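Local coordinates for protein NAD-dependent aldehyde dehydrogenase (Sinorhizobium meliloti, PDB 3U4J) that probably oxidises aldehydes with NAD or NADP as the electron acceptor, as a tetramer of the aldehyde dehydrogenase family, at residues A[26-31]-A[67-72]; A[95-100]-A[211-216]; A[356-361]-A[399-404]; A[274-279]-A[421-426]. All blocks are in the same frame, centred on the assembly; numbering follows the deposited sequence.

Followed from the N terminus, the chain first closes interaction 1, where the hairpin 25-32 meets helix 60-75. The next loop is shut by interaction 2, in which the ends of helices 84-100 and 202-214 meet; the two lie in series, and R212 of helix 202-214 reaches back to the hairpin, so that they touch. On the opposite side of the chain's centre, interaction 4 joins strand 275-279 to helix 416-424. Nested in that long loop is interaction 3, between helix 349-364 and the turn after helix 397-400, the two centres about 16 Å apart and linked through K274. The two pairs belong to separate sheet-centred halves of the fold.

Interaction 1. Residues A[26-31]-A[67-72]; sequences LVDGKS and VAAARK
D28 and A69 share a water that donates to both: it lies 2.8 Å from D28 OD1 and 2.8 Å from A69 O. The other carboxylate oxygen takes the charge, with K72 NZ 2.9 Å from D28 OD2 in a salt bridge. The ammonium comes to the syn side of OD2 but is tilted 26° out of the carboxylate plane. With one oxygen on the lysine and the other on the water, the carboxylate is probably kept from turning about its CB-CG bond. D28 CG stands opposite its own backbone N (chi1 -159°), while the lysine runs straight before bending at its third torsion (50°), and the two side chains cross at about a right angle. One helical turn before K72, A69 offers a methyl small enough to let the hairpin close in: its CB is 3.6 Å from D28 CB and 4.1 Å from V27 CG1. D28 and G29 are the middle residues of a type I' turn from V27 to K30, the tight turn of a two-residue beta hairpin. Both have positive phi, which aspartate tolerates better than most residues and glycine adopts easily. The backbone bonds V27 N to K30 O and K30 N to V27 O complete the hairpin. Around the contact, the hairpin lies between helix 60-75 and helix 202-214, whose R212 binds G29 O and S31 OG. L26 pairs by its backbone with V223 of strand 221-223, and N222 OD1 receives D28 N. Farther round the helix, A70 rests on V164 of strand 153-168, so the helix lies against the same sheet.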
loop_
_atom_site.group_PDB
_atom_site.type_symbol
_atom_site.label_atom_id
_atom_site.label_comp_id
_atom_site.label_asym_id
_atom_site.label_seq_id
_atom_site.Cartn_x
_atom_site.Cartn_y
_atom_site.Cartn_z
ATOM N N LEU A 26 1.644 36.289 11.689
ATOM C CA LEU A 26 0.724 35.598 12.566
ATOM C C LEU A 26 1.496 34.550 13.328
ATOM O O LEU A 26 1.982 33.601 12.756
ATOM C CB LEU A 26 -0.467 35.054 11.763
ATOM C CG LEU A 26 -1.600 34.145 12.286
ATOM C CD1 LEU A 26 -1.668 33.874 13.749
ATOM C CD2 LEU A 26 -2.959 34.579 11.688
ATOM N N VAL A 27 1.612 34.748 14.641
ATOM C CA VAL A 27 2.419 33.906 15.497
ATOM C C VAL A 27 1.646 33.546 16.759
ATOM O O VAL A 27 1.152 34.432 17.460
ATOM C CB VAL A 27 3.739 34.644 15.859
ATOM C CG1 VAL A 27 4.573 33.839 16.833
ATOM C CG2 VAL A 27 4.551 34.931 14.584
ATOM N N ASP A 28 1.538 32.252 17.037
ATOM C CA ASP A 28 0.859 31.726 18.229
ATOM C C ASP A 28 -0.564 32.257 18.276
ATOM O O ASP A 28 -1.068 32.636 19.340
ATOM C CB ASP A 28 1.618 32.103 19.529
ATOM C CG ASP A 28 1.267 31.208 20.685
ATOM O OD1 ASP A 28 0.781 30.084 20.433
ATOM O OD2 ASP A 28 1.514 31.600 21.862
ATOM N N GLY A 29 -1.178 32.344 17.102
ATOM C CA GLY A 29 -2.572 32.743 16.988
ATOM C C GLY A 29 -2.827 34.227 16.993
ATOM O O GLY A 29 -3.993 34.623 16.882
ATOM N N LYS A 30 -1.756 35.044 17.121
ATOM C CA LYS A 30 -1.869 36.526 17.210
ATOM C C LYS A 30 -1.293 37.207 15.986
ATOM O O LYS A 30 -0.219 36.853 15.528
ATOM C CB LYS A 30 -1.119 37.116 18.429
ATOM C CG LYS A 30 -1.372 36.483 19.780
ATOM C CD LYS A 30 -2.677 36.902 20.412
ATOM C CE LYS A 30 -2.796 36.277 21.815
ATOM N NZ LYS A 30 -4.141 35.644 22.001
ATOM N N SER A 31 -1.990 38.216 15.481
ATOM C CA SER A 31 -1.445 39.054 14.424
ATOM C C SER A 31 -0.469 40.079 15.034
ATOM O O SER A 31 -0.817 40.811 15.963
ATOM C CB SER A 31 -2.565 39.743 13.660
ATOM O OG SER A 31 -3.390 38.785 12.991
ATOM N N VAL A 67 8.969 30.098 15.511
ATOM C CA VAL A 67 9.504 28.765 15.773
ATOM C C VAL A 67 9.139 28.300 17.174
ATOM O O VAL A 67 8.708 27.149 17.361
ATOM C CB VAL A 67 11.062 28.712 15.560
ATOM C CG1 VAL A 67 11.649 27.347 15.982
ATOM C CG2 VAL A 67 11.422 29.017 14.094
ATOM N N ALA A 68 9.287 29.182 18.172
ATOM C CA ALA A 68 8.940 28.785 19.537
ATOM C C ALA A 68 7.432 28.502 19.658
ATOM O O ALA A 68 7.052 27.644 20.420
ATOM C CB ALA A 68 9.377 29.880 20.592
ATOM N N ALA A 69 6.589 29.210 18.910
ATOM C CA ALA A 69 5.123 28.958 18.964
ATOM C C ALA A 69 4.782 27.597 18.335
ATOM O O ALA A 69 3.975 26.848 18.870
ATOM C CB ALA A 69 4.365 30.054 18.279
ATOM N N ALA A 70 5.435 27.270 17.222
ATOM C CA ALA A 70 5.255 25.958 16.577
ATOM C C ALA A 70 5.761 24.856 17.471
ATOM O O ALA A 70 5.157 23.805 17.560
ATOM C CB ALA A 70 5.990 25.916 15.235
ATOM N N ARG A 71 6.906 25.095 18.107
ATOM C CA ARG A 71 7.474 24.158 19.085
ATOM C C ARG A 71 6.490 23.848 20.231
ATOM O O ARG A 71 6.241 22.678 20.571
ATOM C CB ARG A 71 8.798 24.716 19.614
ATOM C CG ARG A 71 9.702 23.690 20.325
ATOM C CD ARG A 71 10.384 22.728 19.340
ATOM N NE ARG A 71 9.693 21.447 19.339
ATOM C CZ ARG A 71 9.903 20.459 18.481
ATOM N NH1 ARG A 71 10.799 20.568 17.514
ATOM N NH2 ARG A 71 9.193 19.350 18.598
ATOM N N LYS A 72 5.936 24.900 20.816
ATOM C CA LYS A 72 4.960 24.758 21.900
ATOM C C LYS A 72 3.711 24.059 21.371
ATOM O O LYS A 72 3.218 23.117 21.997
ATOM C CB LYS A 72 4.617 26.136 22.484
ATOM C CG LYS A 72 3.603 26.069 23.659
ATOM C CD LYS A 72 3.368 27.452 24.337
ATOM C CE LYS A 72 3.051 28.573 23.326
ATOM N NZ LYS A 72 2.261 29.722 23.912
HETATM O O HOH W 1 1.901 27.569 20.552
#

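Interaction 2. Residues A[95-100]-A[211-216]; sequences ADLILA and AREAGI
L97 lays its CD2 methyl over one face of the E213 carboxylate, 3.8 Å from E213 OE2, and the same oxygen makes a salt bridge with R101 NH2, just beyond the end of helix 84-100. This is helix-to-helix packing at a C-terminal end: helix 202-214 stops in a Schellman motif, with I216 N bonded to A211 O and G215 at positive phi, where any side chain would collide with the carbonyl oxygen of A214, hence glycine. The second branch of L97, CD1, goes deeper, 4.0 Å from A214 N and 4.2 Å from A214 CB. E213 reaches the leucine because its CG stands opposite the backbone N (chi1 -174°) and the chain stays extended, exposing its CB and CG methylenes to CD1 as well. Leucine suits the site, since its forked end covers two partners at once, and alanine lets the helices approach. Replacing L97 by an alanine would probably open a gap between the helices and leave the E213 carboxylate without its apolar cover on that face. Behind the contact, I98 faces helices 117-138 and 174-187, and A214 touches K93 and V94. L97 CD1 lies 4.0 Å from both E213 CB and E213 CG.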
loop_
_atom_site.group_PDB
_atom_site.type_symbol
_atom_site.label_atom_id
_atom_site.label_comp_id
_atom_site.label_asym_id
_atom_site.label_seq_id
_atom_site.Cartn_x
_atom_site.Cartn_y
_atom_site.Cartn_z
ATOM N N ALA A 95 -10.478 24.794 3.506
ATOM C CA ALA A 95 -10.829 24.662 2.082
ATOM C C ALA A 95 -12.133 25.399 1.753
ATOM O O ALA A 95 -12.205 26.140 0.746
ATOM C CB ALA A 95 -10.920 23.192 1.686
ATOM N N ASP A 96 -13.145 25.245 2.614
ATOM C CA ASP A 96 -14.404 26.028 2.469
ATOM C C ASP A 96 -14.194 27.531 2.512
ATOM O O ASP A 96 -14.816 28.247 1.752
ATOM C CB ASP A 96 -15.434 25.684 3.552
ATOM C CG ASP A 96 -16.051 24.325 3.342
ATOM O OD1 ASP A 96 -15.974 23.800 2.211
ATOM O OD2 ASP A 96 -16.593 23.772 4.317
ATOM N N LEU A 97 -13.370 28.010 3.442
ATOM C CA LEU A 97 -13.069 29.450 3.507
ATOM C C LEU A 97 -12.354 29.986 2.279
ATOM O O LEU A 97 -12.617 31.111 1.856
ATOM C CB LEU A 97 -12.226 29.774 4.753
ATOM C CG LEU A 97 -13.089 29.869 5.995
ATOM C CD1 LEU A 97 -12.181 29.701 7.229
ATOM C CD2 LEU A 97 -13.881 31.168 6.029
ATOM N N ILE A 98 -11.415 29.203 1.748
ATOM C CA ILE A 98 -10.712 29.573 0.505
ATOM C C ILE A 98 -11.715 29.865 -0.631
ATOM O O ILE A 98 -11.636 30.905 -1.300
ATOM C CB ILE A 98 -9.690 28.506 0.100
ATOM C CG1 ILE A 98 -8.568 28.439 1.172
ATOM C CG2 ILE A 98 -9.095 28.847 -1.306
ATOM C CD1 ILE A 98 -7.621 27.263 0.975
ATOM N N LEU A 99 -12.687 28.973 -0.810
ATOM C CA LEU A 99 -13.765 29.217 -1.748
ATOM C C LEU A 99 -14.611 30.425 -1.411
ATOM O O LEU A 99 -14.920 31.219 -2.288
ATOM C CB LEU A 99 -14.641 27.972 -1.933
ATOM C CG LEU A 99 -14.000 26.802 -2.677
ATOM C CD1 LEU A 99 -15.031 25.655 -2.920
ATOM C CD2 LEU A 99 -13.348 27.253 -4.022
ATOM N N ALA A 100 -14.986 30.573 -0.141
ATOM C CA ALA A 100 -15.794 31.724 0.272
ATOM C C ALA A 100 -15.026 33.045 -0.004
ATOM O O ALA A 100 -15.627 34.080 -0.318
ATOM C CB ALA A 100 -16.179 31.605 1.761
ATOM N N ALA A 211 -6.854 29.699 8.460
ATOM C CA ALA A 211 -6.647 28.595 9.408
ATOM C C ALA A 211 -7.076 28.989 10.828
ATOM O O ALA A 211 -7.728 28.201 11.557
ATOM C CB ALA A 211 -5.153 28.097 9.396
ATOM N N ARG A 212 -6.729 30.206 11.229
ATOM C CA ARG A 212 -7.158 30.697 12.560
ATOM C C ARG A 212 -8.689 30.788 12.596
ATOM O O ARG A 212 -9.332 30.354 13.552
ATOM C CB ARG A 212 -6.544 32.076 12.854
ATOM C CG ARG A 212 -6.905 32.628 14.229
ATOM C CD ARG A 212 -6.124 33.912 14.540
ATOM N NE ARG A 212 -6.326 34.992 13.565
ATOM C CZ ARG A 212 -5.561 36.086 13.517
ATOM N NH1 ARG A 212 -4.556 36.229 14.393
ATOM N NH2 ARG A 212 -5.786 37.025 12.605
ATOM N N GLU A 213 -9.272 31.340 11.535
ATOM C CA GLU A 213 -10.746 31.482 11.446
ATOM C C GLU A 213 -11.486 30.118 11.512
ATOM O O GLU A 213 -12.569 30.014 12.106
ATOM C CB GLU A 213 -11.109 32.265 10.167
ATOM C CG GLU A 213 -12.594 32.629 9.970
ATOM C CD GLU A 213 -12.784 33.701 8.869
ATOM O OE1 GLU A 213 -11.762 34.216 8.343
ATOM O OE2 GLU A 213 -13.947 34.046 8.528
ATOM N N ALA A 214 -10.889 29.086 10.916
ATOM C CA ALA A 214 -11.439 27.726 10.926
ATOM C C ALA A 214 -11.364 27.075 12.308
ATOM O O ALA A 214 -12.021 26.064 12.534
ATOM C CB ALA A 214 -10.709 26.833 9.905
ATOM N N GLY A 215 -10.531 27.613 13.200
ATOM C CA GLY A 215 -10.378 27.057 14.552
ATOM C C GLY A 215 -9.133 26.192 14.734
ATOM O O GLY A 215 -9.044 25.422 15.681
ATOM N N ILE A 216 -8.180 26.278 13.811
ATOM C CA ILE A 216 -6.930 25.521 13.973
ATOM C C ILE A 216 -6.209 26.110 15.174
ATOM O O ILE A 216 -6.125 27.343 15.285
ATOM C CB ILE A 216 -6.076 25.482 12.667
ATOM C CG1 ILE A 216 -6.857 24.675 11.609
ATOM C CG2 ILE A 216 -4.738 24.818 12.903
ATOM C CD1 ILE A 216 -6.118 24.431 10.263
#

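Interaction 3. Residues A[356-361]-A[399-404]; sequences HSYVTA and AREEIF
Y358 leaves its helix with a first torsion of -84° and a second of -63°, which carries the phenol across to E401, whose own CG lies opposite its carbonyl carbon and whose chain then runs extended. The hydroxyl donates to the carboxylate, Y358 OH lying 2.6 Å from E401 OE1, and E401 OE1 accepts with its anti lone pair, the one turned away from the other carboxylate oxygen. The acceptor sits at the ring's edge, in its plane, while the ring and carboxylate planes stand 81° apart. E401 CB also comes alongside the phenol, 3.5 Å from Y358 OH. Nearer the root of the tyrosine, I403 CG1 is 3.7 Å from Y358 CG, and the two side chains lie alongside and run in opposite senses. Tyrosine fits here because one residue supplies both an apolar ring base and a polar end. Exchanging Y358 for an alanine would probably leave E401 OE1 without this donor and bare the side of I403. The contact packs helix 349-364 on the turn after helix 397-400, the start of the Glu-Ile-Phe-Gly-Pro motif, whose glutamate reaches the coenzyme ribose in relatives; here E402 OE1 accepts from G273 N. The short tyrosine bond would probably disperse charge on the E401 carboxylate and favour its ionised form.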
loop_
_atom_site.group_PDB
_atom_site.type_symbol
_atom_site.label_atom_id
_atom_site.label_comp_id
_atom_site.label_asym_id
_atom_site.label_seq_id
_atom_site.Cartn_x
_atom_site.Cartn_y
_atom_site.Cartn_z
ATOM N N HIS A 356 16.075 39.592 -19.963
ATOM C CA HIS A 356 16.621 40.257 -21.159
ATOM C C HIS A 356 18.103 39.919 -21.387
ATOM O O HIS A 356 18.531 39.731 -22.524
ATOM C CB HIS A 356 16.418 41.782 -21.124
ATOM C CG HIS A 356 16.682 42.433 -22.447
ATOM N ND1 HIS A 356 15.957 42.124 -23.577
ATOM C CD2 HIS A 356 17.620 43.334 -22.835
ATOM C CE1 HIS A 356 16.418 42.827 -24.599
ATOM N NE2 HIS A 356 17.436 43.557 -24.182
ATOM N N SER A 357 18.869 39.828 -20.299
ATOM C CA SER A 357 20.259 39.389 -20.375
ATOM C C SER A 357 20.417 38.015 -21.047
ATOM O O SER A 357 21.344 37.790 -21.824
ATOM C CB SER A 357 20.854 39.327 -18.974
ATOM O OG SER A 357 22.249 39.101 -19.055
ATOM N N TYR A 358 19.543 37.068 -20.716
ATOM C CA TYR A 358 19.584 35.779 -21.368
ATOM C C TYR A 358 19.228 35.856 -22.869
ATOM O O TYR A 358 19.854 35.187 -23.704
ATOM C CB TYR A 358 18.675 34.786 -20.624
ATOM C CG TYR A 358 19.357 34.127 -19.446
ATOM C CD1 TYR A 358 20.474 33.312 -19.641
ATOM C CD2 TYR A 358 18.893 34.315 -18.130
ATOM C CE1 TYR A 358 21.117 32.697 -18.562
ATOM C CE2 TYR A 358 19.519 33.678 -17.046
ATOM C CZ TYR A 358 20.641 32.886 -17.278
ATOM O OH TYR A 358 21.287 32.241 -16.245
ATOM N N VAL A 359 18.217 36.652 -23.205
ATOM C CA VAL A 359 17.841 36.848 -24.613
ATOM C C VAL A 359 19.017 37.486 -25.363
ATOM O O VAL A 359 19.355 37.061 -26.469
ATOM C CB VAL A 359 16.548 37.699 -24.773
ATOM C CG1 VAL A 359 16.387 38.173 -26.209
ATOM C CG2 VAL A 359 15.319 36.862 -24.372
ATOM N N THR A 360 19.675 38.473 -24.754
ATOM C CA THR A 360 20.815 39.064 -25.457
ATOM C C THR A 360 21.983 38.067 -25.599
ATOM O O THR A 360 22.615 37.994 -26.654
ATOM C CB THR A 360 21.222 40.528 -24.996
ATOM O OG1 THR A 360 22.448 40.541 -24.259
ATOM C CG2 THR A 360 20.148 41.233 -24.273
ATOM N N ALA A 361 22.202 37.244 -24.577
ATOM C CA ALA A 361 23.158 36.145 -24.702
ATOM C C ALA A 361 22.802 35.160 -25.826
ATOM O O ALA A 361 23.693 34.707 -26.569
ATOM C CB ALA A 361 23.330 35.416 -23.381
ATOM N N ALA A 399 20.087 27.241 -23.933
ATOM C CA ALA A 399 19.653 25.839 -23.865
ATOM C C ALA A 399 19.850 25.279 -22.459
ATOM O O ALA A 399 19.148 24.382 -22.055
ATOM C CB ALA A 399 20.395 24.965 -24.880
ATOM N N ARG A 400 20.800 25.817 -21.712
ATOM C CA ARG A 400 21.224 25.169 -20.476
ATOM C C ARG A 400 20.653 25.778 -19.183
ATOM O O ARG A 400 20.277 25.046 -18.248
ATOM C CB ARG A 400 22.755 25.174 -20.406
ATOM C CG ARG A 400 23.426 24.175 -21.337
ATOM C CD ARG A 400 23.536 22.805 -20.656
ATOM N NE ARG A 400 23.852 21.742 -21.611
ATOM C CZ ARG A 400 24.464 20.604 -21.301
ATOM N NH1 ARG A 400 24.834 20.365 -20.051
ATOM N NH2 ARG A 400 24.699 19.705 -22.251
ATOM N N GLU A 401 20.627 27.111 -19.111
ATOM C CA GLU A 401 20.290 27.793 -17.861
ATOM C C GLU A 401 18.806 28.154 -17.802
ATOM O O GLU A 401 18.174 28.404 -18.830
ATOM C CB GLU A 401 21.196 29.013 -17.660
ATOM C CG GLU A 401 22.659 28.609 -17.852
ATOM C CD GLU A 401 23.681 29.662 -17.500
ATOM O OE1 GLU A 401 23.310 30.786 -17.091
ATOM O OE2 GLU A 401 24.892 29.339 -17.619
ATOM N N GLU A 402 18.264 28.185 -16.584
ATOM C CA GLU A 402 16.870 28.486 -16.388
ATOM C C GLU A 402 16.674 29.984 -16.519
ATOM O O GLU A 402 17.173 30.754 -15.705
ATOM C CB GLU A 402 16.392 27.996 -15.013
ATOM C CG GLU A 402 14.923 28.329 -14.736
ATOM C CD GLU A 402 14.462 27.788 -13.379
ATOM O OE1 GLU A 402 13.483 27.000 -13.347
ATOM O OE2 GLU A 402 15.090 28.149 -12.365
ATOM N N ILE A 403 15.953 30.387 -17.562
ATOM C CA ILE A 403 15.719 31.798 -17.825
ATOM C C ILE A 403 14.567 32.352 -16.977
ATOM O O ILE A 403 14.632 33.487 -16.496
ATOM C CB ILE A 403 15.446 32.011 -19.340
ATOM C CG1 ILE A 403 16.709 31.691 -20.151
ATOM C CG2 ILE A 403 14.929 33.443 -19.626
ATOM C CD1 ILE A 403 16.464 31.470 -21.652
ATOM N N PHE A 404 13.508 31.555 -16.787
ATOM C CA PHE A 404 12.362 31.979 -15.952
ATOM C C PHE A 404 11.608 33.218 -16.506
ATOM O O PHE A 404 11.115 34.083 -15.758
ATOM C CB PHE A 404 12.830 32.212 -14.520
ATOM C CG PHE A 404 12.008 31.497 -13.470
ATOM C CD1 PHE A 404 11.962 30.094 -13.439
ATOM C CD2 PHE A 404 11.313 32.219 -12.517
ATOM C CE1 PHE A 404 11.230 29.410 -12.457
ATOM C CE2 PHE A 404 10.542 31.551 -11.504
ATOM C CZ PHE A 404 10.517 30.149 -11.485
#

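Interaction 4. Residues A[274-279]-A[421-426]; sequences KGPQIV and ALANAT
P276 points its ring at helix 416-424, and its CG meets the flank of the A423 methyl, whose own bond runs across the approach: P276 CG is 3.8 Å from A423 CB, and the same ring atom is 4.1 Å from A423 CA. Two residues on along the strand, I278 points to the same side, as alternation in a beta strand requires. Its second torsion (62°) folds the chain's end back along the strand, so that I278 CD1 comes 4.4 Å from A423 CB and 4.0 Å from P276 CG. The alanine methyl therefore abuts both groups. A methyl suits A423 because the backbones here are close, the CA atoms of P276 and A423 being 6.0 Å apart. At the other end K274 starts toward T426, with K274 CB 4.2 Å from T426 OG1, but its chain then turns off and NZ is held by I398 O and E401 O. T426 OG1 itself is bound to F428 N. Just before it, A425 is the centre of an inverse gamma turn. Strand 275-279 lies in the parallel part of its sheet between 307-313 and 431-435, a layered alpha/beta arrangement with helix 416-424 against this side. R309 of strand 307-313 binds L422 O and A423 O as well as K274 O, tying the helix to the sheet, while Q277 on the strand's other side meets helix 285-297.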
loop_
_atom_site.group_PDB
_atom_site.type_symbol
_atom_site.label_atom_id
_atom_site.label_comp_id
_atom_site.label_asym_id
_atom_site.label_seq_id
_atom_site.Cartn_x
_atom_site.Cartn_y
_atom_site.Cartn_z
ATOM N N LYS A 274 14.922 22.878 -16.447
ATOM C CA LYS A 274 14.977 23.268 -17.841
ATOM C C LYS A 274 14.180 22.239 -18.662
ATOM O O LYS A 274 14.713 21.498 -19.488
ATOM C CB LYS A 274 16.434 23.435 -18.300
ATOM C CG LYS A 274 16.577 24.054 -19.690
ATOM C CD LYS A 274 16.513 25.596 -19.638
ATOM C CE LYS A 274 16.284 26.198 -21.031
ATOM N NZ LYS A 274 16.448 27.685 -20.981
ATOM N N GLY A 275 12.883 22.204 -18.412
ATOM C CA GLY A 275 12.071 21.113 -18.887
ATOM C C GLY A 275 11.874 21.151 -20.393
ATOM O O GLY A 275 11.583 22.201 -20.971
ATOM N N PRO A 276 12.027 19.996 -21.038
ATOM C CA PRO A 276 11.791 19.898 -22.469
ATOM C C PRO A 276 10.373 19.434 -22.785
ATOM O O PRO A 276 9.794 18.653 -22.033
ATOM C CB PRO A 276 12.802 18.831 -22.897
ATOM C CG PRO A 276 12.929 17.926 -21.689
ATOM C CD PRO A 276 12.573 18.744 -20.466
ATOM N N GLN A 277 9.796 19.926 -23.875
ATOM C CA GLN A 277 8.684 19.246 -24.514
ATOM C C GLN A 277 9.190 18.619 -25.823
ATOM O O GLN A 277 9.794 19.307 -26.656
ATOM C CB GLN A 277 7.539 20.205 -24.814
ATOM C CG GLN A 277 6.991 20.911 -23.574
ATOM C CD GLN A 277 5.529 21.258 -23.710
ATOM O OE1 GLN A 277 4.678 20.366 -23.775
ATOM N NE2 GLN A 277 5.217 22.562 -23.713
ATOM N N ILE A 278 8.915 17.333 -26.002
ATOM C CA ILE A 278 9.391 16.594 -27.176
ATOM C C ILE A 278 8.172 16.354 -28.026
ATOM O O ILE A 278 7.198 15.773 -27.542
ATOM C CB ILE A 278 9.998 15.210 -26.806
ATOM C CG1 ILE A 278 11.218 15.333 -25.870
ATOM C CG2 ILE A 278 10.454 14.473 -28.096
ATOM C CD1 ILE A 278 10.914 15.962 -24.510
ATOM N N VAL A 279 8.232 16.824 -29.274
ATOM C CA VAL A 279 7.144 16.706 -30.208
ATOM C C VAL A 279 7.603 15.845 -31.387
ATOM O O VAL A 279 8.484 16.229 -32.191
ATOM C CB VAL A 279 6.641 18.063 -30.703
ATOM C CG1 VAL A 279 5.357 17.892 -31.548
ATOM C CG2 VAL A 279 6.364 18.967 -29.522
ATOM N N ALA A 421 18.447 11.651 -25.410
ATOM C CA ALA A 421 19.754 12.172 -25.020
ATOM C C ALA A 421 19.722 13.709 -24.868
ATOM O O ALA A 421 20.287 14.263 -23.923
ATOM C CB ALA A 421 20.857 11.721 -26.022
ATOM N N LEU A 422 19.056 14.402 -25.782
ATOM C CA LEU A 422 18.928 15.873 -25.659
ATOM C C LEU A 422 18.146 16.272 -24.404
ATOM O O LEU A 422 18.567 17.177 -23.640
ATOM C CB LEU A 422 18.269 16.476 -26.905
ATOM C CG LEU A 422 19.160 16.508 -28.156
ATOM C CD1 LEU A 422 18.351 16.926 -29.393
ATOM C CD2 LEU A 422 20.360 17.445 -27.986
ATOM N N ALA A 423 17.017 15.601 -24.182
ATOM C CA ALA A 423 16.178 15.874 -23.022
ATOM C C ALA A 423 16.966 15.724 -21.728
ATOM O O ALA A 423 16.855 16.573 -20.840
ATOM C CB ALA A 423 14.906 14.953 -23.010
ATOM N N ASN A 424 17.783 14.671 -21.648
ATOM C CA ASN A 424 18.590 14.351 -20.451
ATOM C C ASN A 424 19.927 15.096 -20.270
ATOM O O ASN A 424 20.571 14.967 -19.229
ATOM C CB ASN A 424 18.857 12.844 -20.404
ATOM C CG ASN A 424 17.633 12.049 -19.973
ATOM O OD1 ASN A 424 16.700 12.588 -19.354
ATOM N ND2 ASN A 424 17.621 10.767 -20.295
ATOM N N ALA A 425 20.332 15.860 -21.287
ATOM C CA ALA A 425 21.608 16.575 -21.301
ATOM C C ALA A 425 21.456 17.849 -20.487
ATOM O O ALA A 425 21.708 18.943 -20.978
ATOM C CB ALA A 425 22.014 16.929 -22.736
ATOM N N THR A 426 21.044 17.699 -19.234
ATOM C CA THR A 426 20.808 18.835 -18.368
ATOM C C THR A 426 21.220 18.408 -16.970
ATOM O O THR A 426 21.195 17.212 -16.647
ATOM C CB THR A 426 19.316 19.241 -18.417
ATOM O OG1 THR A 426 19.048 20.237 -17.426
ATOM C CG2 THR A 426 18.398 18.007 -18.190
#